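Local coordinates for protein toll (Drosophila melanogaster, PDB 4LXR) that serves as the transmembrane receptor for the activated cytokine Spätzle, setting dorsal-ventral polarity in the embryo and switching on antifungal defence, at residues L536-R550 / P580-P592. Sequence-based numbering, arbitrary orientation.
Sequences LVCDCTILWFIQLVR and PVRQIEPQTLICP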
ATOM      1  N   LEU A 536       9.332  24.649  -3.588  1.00 42.80           N
ATOM      2  CA  LEU A 536       8.748  25.983  -3.463  1.00 47.97           C
ATOM      3  C   LEU A 536       9.782  27.098  -3.325  1.00 48.11           C
ATOM      4  O   LEU A 536      10.709  27.002  -2.516  1.00 43.73           O
ATOM      5  CB  LEU A 536       7.794  26.015  -2.271  1.00 50.80           C
ATOM      6  CG  LEU A 536       6.836  27.199  -2.201  1.00 44.96           C
ATOM      7  CD1 LEU A 536       5.855  27.156  -3.368  1.00 41.05           C
ATOM      8  CD2 LEU A 536       6.109  27.200  -0.872  1.00 43.66           C
ATOM      9  N   VAL A 537       9.633  28.142  -4.140  1.00 44.05           N
ATOM     10  CA  VAL A 537      10.462  29.338  -4.008  1.00 50.45           C
ATOM     11  C   VAL A 537       9.779  30.278  -3.014  1.00 51.57           C
ATOM     12  O   VAL A 537       8.694  30.798  -3.284  1.00 51.04           O
ATOM     13  CB  VAL A 537      10.686  30.059  -5.366  1.00 43.93           C
ATOM     14  CG1 VAL A 537      11.350  31.416  -5.148  1.00 42.51           C
ATOM     15  CG2 VAL A 537      11.532  29.199  -6.312  1.00 38.26           C
ATOM     16  N   CYS A 538      10.394  30.466  -1.853  1.00 48.79           N
ATOM     17  CA  CYS A 538       9.789  31.275  -0.799  1.00 53.28           C
ATOM     18  C   CYS A 538      10.202  32.742  -0.877  1.00 52.37           C
ATOM     19  O   CYS A 538      11.062  33.203  -0.125  1.00 53.05           O
ATOM     20  CB  CYS A 538      10.105  30.693   0.574  1.00 58.16           C
ATOM     21  SG  CYS A 538       9.422  29.040   0.807  1.00 61.91           S
ATOM     22  N   ASP A 539       9.580  33.454  -1.813  1.00 49.82           N
ATOM     23  CA  ASP A 539       9.794  34.879  -1.999  1.00 49.22           C
ATOM     24  C   ASP A 539       8.487  35.643  -1.761  1.00 51.01           C
ATOM     25  O   ASP A 539       7.494  35.057  -1.326  1.00 56.50           O
ATOM     26  CB  ASP A 539      10.418  35.185  -3.377  1.00 42.71           C
ATOM     27  CG  ASP A 539       9.581  34.684  -4.554  1.00 41.00           C
ATOM     28  OD1 ASP A 539       8.371  34.419  -4.402  1.00 47.61           O
ATOM     29  OD2 ASP A 539      10.148  34.570  -5.661  1.00 44.20           O
ATOM     30  N   CYS A 540       8.486  36.943  -2.035  1.00 46.18           N
ATOM     31  CA  CYS A 540       7.320  37.778  -1.750  1.00 44.82           C
ATOM     32  C   CYS A 540       6.035  37.313  -2.454  1.00 43.73           C
ATOM     33  O   CYS A 540       4.932  37.749  -2.102  1.00 44.28           O
ATOM     34  CB  CYS A 540       7.618  39.237  -2.098  1.00 44.87           C
ATOM     35  SG  CYS A 540       7.961  39.530  -3.844  1.00 56.90           S
ATOM     36  N   THR A 541       6.175  36.409  -3.428  1.00 42.29           N
ATOM     37  CA  THR A 541       5.041  36.014  -4.273  1.00 44.15           C
ATOM     38  C   THR A 541       4.134  34.944  -3.657  1.00 48.73           C
ATOM     39  O   THR A 541       3.055  34.668  -4.186  1.00 48.28           O
ATOM     40  CB  THR A 541       5.491  35.564  -5.697  1.00 50.03           C
ATOM     41  OG1 THR A 541       6.221  34.335  -5.610  1.00 44.23           O
ATOM     42  CG2 THR A 541       6.373  36.621  -6.344  1.00 47.01           C
ATOM     43  N   ILE A 542       4.560  34.349  -2.546  1.00 42.75           N
ATOM     44  CA  ILE A 542       3.764  33.302  -1.915  1.00 43.33           C
ATOM     45  C   ILE A 542       3.186  33.759  -0.590  1.00 49.27           C
ATOM     46  O   ILE A 542       2.788  32.928   0.239  1.00 51.72           O
ATOM     47  CB  ILE A 542       4.562  31.982  -1.705  1.00 49.37           C
ATOM     48  CG1 ILE A 542       5.676  32.170  -0.678  1.00 44.73           C
ATOM     49  CG2 ILE A 542       5.123  31.475  -3.028  1.00 44.01           C
ATOM     50  CD1 ILE A 542       6.218  30.872  -0.133  1.00 45.28           C
ATOM     51  N   LEU A 543       3.126  35.081  -0.410  1.00 50.92           N
ATOM     52  CA  LEU A 543       2.712  35.691   0.855  1.00 55.22           C
ATOM     53  C   LEU A 543       1.370  35.176   1.358  1.00 53.39           C
ATOM     54  O   LEU A 543       1.266  34.699   2.483  1.00 53.81           O
ATOM     55  CB  LEU A 543       2.660  37.222   0.739  1.00 54.69           C
ATOM     56  CG  LEU A 543       1.933  37.930   1.890  1.00 57.60           C
ATOM     57  CD1 LEU A 543       2.654  37.719   3.216  1.00 51.75           C
ATOM     58  CD2 LEU A 543       1.750  39.415   1.597  1.00 58.58           C
ATOM     59  N   TRP A 544       0.345  35.260   0.517  1.00 48.17           N
ATOM     60  CA  TRP A 544      -1.004  34.942   0.973  1.00 53.66           C
ATOM     61  C   TRP A 544      -1.215  33.455   1.176  1.00 50.64           C
ATOM     62  O   TRP A 544      -1.992  33.057   2.040  1.00 54.51           O
ATOM     63  CB  TRP A 544      -2.061  35.586   0.072  1.00 58.77           C
ATOM     64  CG  TRP A 544      -2.024  37.077   0.222  1.00 58.86           C
ATOM     65  CD1 TRP A 544      -1.595  37.991  -0.699  1.00 54.46           C
ATOM     66  CD2 TRP A 544      -2.371  37.823   1.400  1.00 58.88           C
ATOM     67  NE1 TRP A 544      -1.678  39.265  -0.172  1.00 57.42           N
ATOM     68  CE2 TRP A 544      -2.151  39.188   1.112  1.00 57.35           C
ATOM     69  CE3 TRP A 544      -2.863  37.470   2.661  1.00 62.16           C
ATOM     70  CZ2 TRP A 544      -2.404  40.205   2.046  1.00 57.12           C
ATOM     71  CZ3 TRP A 544      -3.118  38.482   3.590  1.00 61.37           C
ATOM     72  CH2 TRP A 544      -2.886  39.832   3.274  1.00 57.92           C
ATOM     73  N   PHE A 545      -0.501  32.642   0.398  1.00 47.09           N
ATOM     74  CA  PHE A 545      -0.437  31.211   0.648  1.00 47.14           C
ATOM     75  C   PHE A 545       0.119  30.931   2.040  1.00 53.06           C
ATOM     76  O   PHE A 545      -0.454  30.156   2.803  1.00 57.82           O
ATOM     77  CB  PHE A 545       0.434  30.499  -0.395  1.00 45.25           C
ATOM     78  CG  PHE A 545       0.742  29.071  -0.042  1.00 50.10           C
ATOM     79  CD1 PHE A 545      -0.252  28.095  -0.106  1.00 55.44           C
ATOM     80  CD2 PHE A 545       2.019  28.694   0.360  1.00 49.61           C
ATOM     81  CE1 PHE A 545       0.025  26.764   0.216  1.00 48.12           C
ATOM     82  CE2 PHE A 545       2.303  27.362   0.682  1.00 51.12           C
ATOM     83  CZ  PHE A 545       1.301  26.400   0.611  1.00 48.23           C
ATOM     84  N   ILE A 546       1.247  31.551   2.363  1.00 54.19           N
ATOM     85  CA  ILE A 546       1.820  31.406   3.696  1.00 58.61           C
ATOM     86  C   ILE A 546       0.837  31.853   4.785  1.00 61.75           C
ATOM     87  O   ILE A 546       0.676  31.171   5.799  1.00 59.10           O
ATOM     88  CB  ILE A 546       3.150  32.168   3.831  1.00 57.94           C
ATOM     89  CG1 ILE A 546       4.196  31.538   2.916  1.00 52.95           C
ATOM     90  CG2 ILE A 546       3.638  32.137   5.268  1.00 54.67           C
ATOM     91  CD1 ILE A 546       4.398  30.076   3.175  1.00 50.14           C
ATOM     92  N   GLN A 547       0.163  32.980   4.568  1.00 63.03           N
ATOM     93  CA  GLN A 547      -0.838  33.442   5.532  1.00 71.56           C
ATOM     94  C   GLN A 547      -2.003  32.447   5.622  1.00 75.33           C
ATOM     95  O   GLN A 547      -2.549  32.222   6.700  1.00 82.31           O
ATOM     96  CB  GLN A 547      -1.354  34.849   5.189  1.00 70.28           C
ATOM     97  CG  GLN A 547      -0.295  35.952   5.104  1.00 66.76           C
ATOM     98  CD  GLN A 547       0.269  36.359   6.454  1.00 74.57           C
ATOM     99  OE1 GLN A 547       0.764  35.523   7.210  1.00 79.18           O
ATOM    100  NE2 GLN A 547       0.205  37.658   6.760  1.00 75.70           N
ATOM    101  N   LEU A 548      -2.373  31.857   4.485  1.00 69.88           N
ATOM    102  CA  LEU A 548      -3.418  30.832   4.432  1.00 70.57           C
ATOM    103  C   LEU A 548      -3.007  29.623   5.259  1.00 72.41           C
ATOM    104  O   LEU A 548      -3.787  29.113   6.062  1.00 79.56           O
ATOM    105  CB  LEU A 548      -3.694  30.410   2.980  1.00 66.70           C
ATOM    106  CG  LEU A 548      -4.811  29.418   2.618  1.00 65.70           C
ATOM    107  CD1 LEU A 548      -4.384  27.960   2.751  1.00 60.98           C
ATOM    108  CD2 LEU A 548      -6.039  29.677   3.463  1.00 70.92           C
ATOM    109  N   VAL A 549      -1.774  29.175   5.050  1.00 68.37           N
ATOM    110  CA  VAL A 549      -1.242  28.010   5.746  1.00 71.12           C
ATOM    111  C   VAL A 549      -1.260  28.193   7.264  1.00 77.96           C
ATOM    112  O   VAL A 549      -1.493  27.242   8.009  1.00 83.16           O
ATOM    113  CB  VAL A 549       0.179  27.654   5.231  1.00 67.21           C
ATOM    114  CG1 VAL A 549       0.991  26.934   6.296  1.00 68.33           C
ATOM    115  CG2 VAL A 549       0.083  26.818   3.950  1.00 61.29           C
ATOM    116  N   ARG A 550      -1.039  29.418   7.722  1.00 79.94           N
ATOM    117  CA  ARG A 550      -1.115  29.690   9.152  1.00 88.56           C
ATOM    118  C   ARG A 550      -2.497  30.227   9.555  1.00 89.43           C
ATOM    119  O   ARG A 550      -3.519  29.783   9.032  1.00 92.76           O
ATOM    120  CB  ARG A 550       0.032  30.607   9.603  1.00 86.54           C
ATOM    121  CG  ARG A 550       0.251  31.835   8.743  1.00 78.37           C
ATOM    122  CD  ARG A 550       1.743  32.148   8.567  1.00 78.61           C
ATOM    123  NE  ARG A 550       2.423  32.499   9.816  1.00 82.36           N
ATOM    124  CZ  ARG A 550       2.376  33.703  10.387  1.00 79.43           C
ATOM    125  NH1 ARG A 550       3.032  33.927  11.517  1.00 81.72           N
ATOM    126  NH2 ARG A 550       1.667  34.681   9.837  1.00 73.10           N
ATOM    127  N   PRO A 580      10.127  24.495   6.847  1.00 70.57           N
ATOM    128  CA  PRO A 580       8.740  24.165   6.503  1.00 69.45           C
ATOM    129  C   PRO A 580       7.837  25.390   6.436  1.00 71.01           C
ATOM    130  O   PRO A 580       7.878  26.267   7.303  1.00 73.11           O
ATOM    131  CB  PRO A 580       8.310  23.238   7.644  1.00 72.07           C
ATOM    132  CG  PRO A 580       9.585  22.633   8.126  1.00 72.04           C
ATOM    133  CD  PRO A 580      10.599  23.729   8.013  1.00 72.88           C
ATOM    134  N   VAL A 581       7.014  25.413   5.394  1.00 70.14           N
ATOM    135  CA  VAL A 581       6.137  26.533   5.061  1.00 70.41           C
ATOM    136  C   VAL A 581       5.354  27.149   6.232  1.00 75.91           C
ATOM    137  O   VAL A 581       5.159  28.364   6.280  1.00 75.78           O
ATOM    138  CB  VAL A 581       5.202  26.136   3.890  1.00 72.08           C
ATOM    139  CG1 VAL A 581       3.783  26.625   4.103  1.00 77.95           C
ATOM    140  CG2 VAL A 581       5.771  26.640   2.578  1.00 67.52           C
ATOM    141  N   ARG A 582       4.927  26.317   7.179  1.00 80.99           N
ATOM    142  CA  ARG A 582       4.177  26.800   8.338  1.00 84.53           C
ATOM    143  C   ARG A 582       5.043  27.686   9.242  1.00 81.07           C
ATOM    144  O   ARG A 582       4.556  28.658   9.826  1.00 74.30           O
ATOM    145  CB  ARG A 582       3.588  25.625   9.133  1.00 92.68           C
ATOM    146  CG  ARG A 582       2.489  26.020  10.112  1.00104.04           C
ATOM    147  CD  ARG A 582       1.839  24.812  10.791  1.00112.55           C
ATOM    148  NE  ARG A 582       2.755  24.091  11.675  1.00120.39           N
ATOM    149  CZ  ARG A 582       2.375  23.202  12.592  1.00124.22           C
ATOM    150  NH1 ARG A 582       1.089  22.919  12.765  1.00122.92           N
ATOM    151  NH2 ARG A 582       3.284  22.595  13.346  1.00127.04           N
ATOM    152  N   GLN A 583       6.330  27.350   9.332  1.00 80.66           N
ATOM    153  CA  GLN A 583       7.261  28.049  10.216  1.00 77.26           C
ATOM    154  C   GLN A 583       7.727  29.396   9.670  1.00 76.57           C
ATOM    155  O   GLN A 583       8.427  30.139  10.352  1.00 74.49           O
ATOM    156  CB  GLN A 583       8.489  27.179  10.486  1.00 76.84           C
ATOM    157  CG  GLN A 583       8.204  25.889  11.231  1.00 82.71           C
ATOM    158  CD  GLN A 583       9.474  25.106  11.521  1.00 89.02           C
ATOM    159  OE1 GLN A 583       9.425  23.951  11.949  1.00 90.50           O
ATOM    160  NE2 GLN A 583      10.621  25.735  11.286  1.00 89.58           N
ATOM    161  N   ILE A 584       7.356  29.705   8.434  1.00 76.90           N
ATOM    162  CA  ILE A 584       7.822  30.934   7.805  1.00 73.72           C
ATOM    163  C   ILE A 584       7.155  32.164   8.400  1.00 77.93           C
ATOM    164  O   ILE A 584       5.938  32.191   8.599  1.00 86.27           O
ATOM    165  CB  ILE A 584       7.570  30.917   6.296  1.00 65.43           C
ATOM    166  CG1 ILE A 584       8.278  29.731   5.663  1.00 62.51           C
ATOM    167  CG2 ILE A 584       8.050  32.201   5.646  1.00 54.54           C
ATOM    168  CD1 ILE A 584       7.937  29.578   4.216  1.00 68.52           C
ATOM    169  N   GLU A 585       7.960  33.178   8.691  1.00 69.38           N
ATOM    170  CA  GLU A 585       7.431  34.460   9.122  1.00 68.77           C
ATOM    171  C   GLU A 585       7.213  35.325   7.892  1.00 68.07           C
ATOM    172  O   GLU A 585       8.118  35.491   7.076  1.00 66.92           O
ATOM    173  CB  GLU A 585       8.380  35.112  10.123  1.00 70.99           C
ATOM    174  CG  GLU A 585       8.774  34.142  11.223  1.00 79.88           C
ATOM    175  CD  GLU A 585       9.424  34.806  12.409  1.00 90.83           C
ATOM    176  OE1 GLU A 585       9.566  36.047  12.398  1.00 95.95           O
ATOM    177  OE2 GLU A 585       9.790  34.079  13.357  1.00 94.13           O
ATOM    178  N   PRO A 586       5.991  35.850   7.742  1.00 58.38           N
ATOM    179  CA  PRO A 586       5.554  36.515   6.507  1.00 58.99           C
ATOM    180  C   PRO A 586       6.399  37.719   6.058  1.00 61.57           C
ATOM    181  O   PRO A 586       6.482  37.961   4.851  1.00 54.68           O
ATOM    182  CB  PRO A 586       4.104  36.923   6.812  1.00 58.95           C
ATOM    183  CG  PRO A 586       3.959  36.830   8.308  1.00 59.83           C
ATOM    184  CD  PRO A 586       4.911  35.759   8.740  1.00 60.29           C
ATOM    185  N   GLN A 587       7.023  38.448   6.984  1.00 62.80           N
ATOM    186  CA  GLN A 587       7.843  39.594   6.582  1.00 62.38           C
ATOM    187  C   GLN A 587       9.218  39.178   6.041  1.00 59.08           C
ATOM    188  O   GLN A 587       9.997  40.020   5.598  1.00 56.78           O
ATOM    189  CB  GLN A 587       7.981  40.624   7.717  1.00 66.92           C
ATOM    190  CG  GLN A 587       8.945  40.243   8.826  1.00 69.79           C
ATOM    191  CD  GLN A 587       8.385  39.203   9.776  1.00 70.93           C
ATOM    192  OE1 GLN A 587       7.217  38.815   9.682  1.00 72.71           O
ATOM    193  NE2 GLN A 587       9.221  38.736  10.695  1.00 69.32           N
ATOM    194  N   THR A 588       9.495  37.878   6.062  1.00 64.35           N
ATOM    195  CA  THR A 588      10.752  37.336   5.558  1.00 64.82           C
ATOM    196  C   THR A 588      10.671  37.111   4.060  1.00 62.16           C
ATOM    197  O   THR A 588      11.692  36.963   3.386  1.00 59.70           O
ATOM    198  CB  THR A 588      11.087  35.982   6.209  1.00 70.73           C
ATOM    199  OG1 THR A 588      10.666  35.988   7.577  1.00 82.37           O
ATOM    200  CG2 THR A 588      12.581  35.714   6.147  1.00 71.40           C
ATOM    201  N   LEU A 589       9.448  37.071   3.545  1.00 61.61           N
ATOM    202  CA  LEU A 589       9.223  36.768   2.139  1.00 57.00           C
ATOM    203  C   LEU A 589       9.563  37.980   1.293  1.00 56.36           C
ATOM    204  O   LEU A 589       8.788  38.928   1.222  1.00 60.69           O
ATOM    205  CB  LEU A 589       7.770  36.365   1.914  1.00 51.74           C
ATOM    206  CG  LEU A 589       7.284  35.167   2.733  1.00 50.84           C
ATOM    207  CD1 LEU A 589       5.806  34.946   2.500  1.00 50.63           C
ATOM    208  CD2 LEU A 589       8.067  33.914   2.378  1.00 49.63           C
ATOM    209  N   ILE A 590      10.726  37.956   0.655  1.00 55.07           N
ATOM    210  CA  ILE A 590      11.167  39.119  -0.102  1.00 57.33           C
ATOM    211  C   ILE A 590      11.494  38.828  -1.561  1.00 58.97           C
ATOM    212  O   ILE A 590      11.857  37.708  -1.933  1.00 59.57           O
ATOM    213  CB  ILE A 590      12.373  39.812   0.567  1.00 51.49           C
ATOM    214  CG1 ILE A 590      13.574  38.862   0.618  1.00 51.26           C
ATOM    215  CG2 ILE A 590      11.983  40.334   1.965  1.00 51.20           C
ATOM    216  CD1 ILE A 590      14.855  39.525   1.119  1.00 50.94           C
ATOM    217  N   CYS A 591      11.344  39.857  -2.384  1.00 56.81           N
ATOM    218  CA  CYS A 591      11.758  39.800  -3.776  1.00 55.33           C
ATOM    219  C   CYS A 591      12.755  40.927  -4.050  1.00 60.15           C
ATOM    220  O   CYS A 591      12.457  42.097  -3.809  1.00 58.56           O
ATOM    221  CB  CYS A 591      10.545  39.914  -4.701  1.00 53.32           C
ATOM    222  SG  CYS A 591       9.465  38.444  -4.704  1.00 54.20           S
ATOM    223  N   PRO A 592      13.952  40.574  -4.537  1.00 64.91           N
ATOM    224  CA  PRO A 592      14.990  41.567  -4.839  1.00 64.23           C
ATOM    225  C   PRO A 592      14.544  42.617  -5.864  1.00 63.22           C
ATOM    226  O   PRO A 592      13.631  42.387  -6.653  1.00 52.65           O
ATOM    227  CB  PRO A 592      16.128  40.715  -5.417  1.00 66.25           C
ATOM    228  CG  PRO A 592      15.918  39.351  -4.831  1.00 66.76           C
ATOM    229  CD  PRO A 592      14.430  39.191  -4.722  1.00 65.97           C
TER
HETATM  230  O   HOH W   1      12.101  35.295   0.705  1.00 43.56           O
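Residues 580-592 run back along helix 543-549 and the turn before it. Arg550 lies opposite Arg582 at one end, and at the other Cys540 CA is 4.4 Å from Ile590 CA. A water bridges the backbones, donating to Cys538 O and accepting from Ile590 N. The disulfide Cys540-Cys591 closes this end, with a chi3 of -106°. Beside it, Asp539 OD1 accepts from Thr541 N in an Asx turn.

Leu589 fills the middle. Its CD1 lies 3.6 Å from Leu543 CA and also meets Ile546 CG1, while CB packs on Asp539 O. Ile546 CG1 is anti to its carbonyl carbon (chi1 -66°), which helps bring CD1 to Val581 CG1 at 3.6 Å and to Ile584 CD1. Val581 reaches out with both methyls: CG1 touches Val549 CG1 and Phe545 CE2, and CG2 meets Leu536 CD2 at 3.5 Å.

Arg550, just past the helix end, bends at chi2 and chi3, which brings its guanidinium back to Gln547 and Pro586. Pro586 CD sits over one face of the Arg550 guanidinium, 3.5 Å from its plane and offset toward the rim. Arg550 NH2 donates to Gln547 OE1 at 2.9 Å, in the carbonyl plane, and Gln547 OE1 also rests against Pro586 CG. A leucine in place of Arg550 would probably leave Gln547 OE1 without this donor and its amide freer to turn, and Pro586 without its flat cover.

The contact belongs to the first LRRCT module, which caps the large N-terminal leucine-rich repeat array in the ectodomain. A second disulfide, Cys538-Cys570, ties the residue just before the Asx turn to strand 570-572, which pairs with strand 536-537. Leu568 and Ile510 pack on Phe545. Strand 590-592 pairs antiparallel with strand 609-613, at the edge of the sheet of the following leucine-rich repeat module.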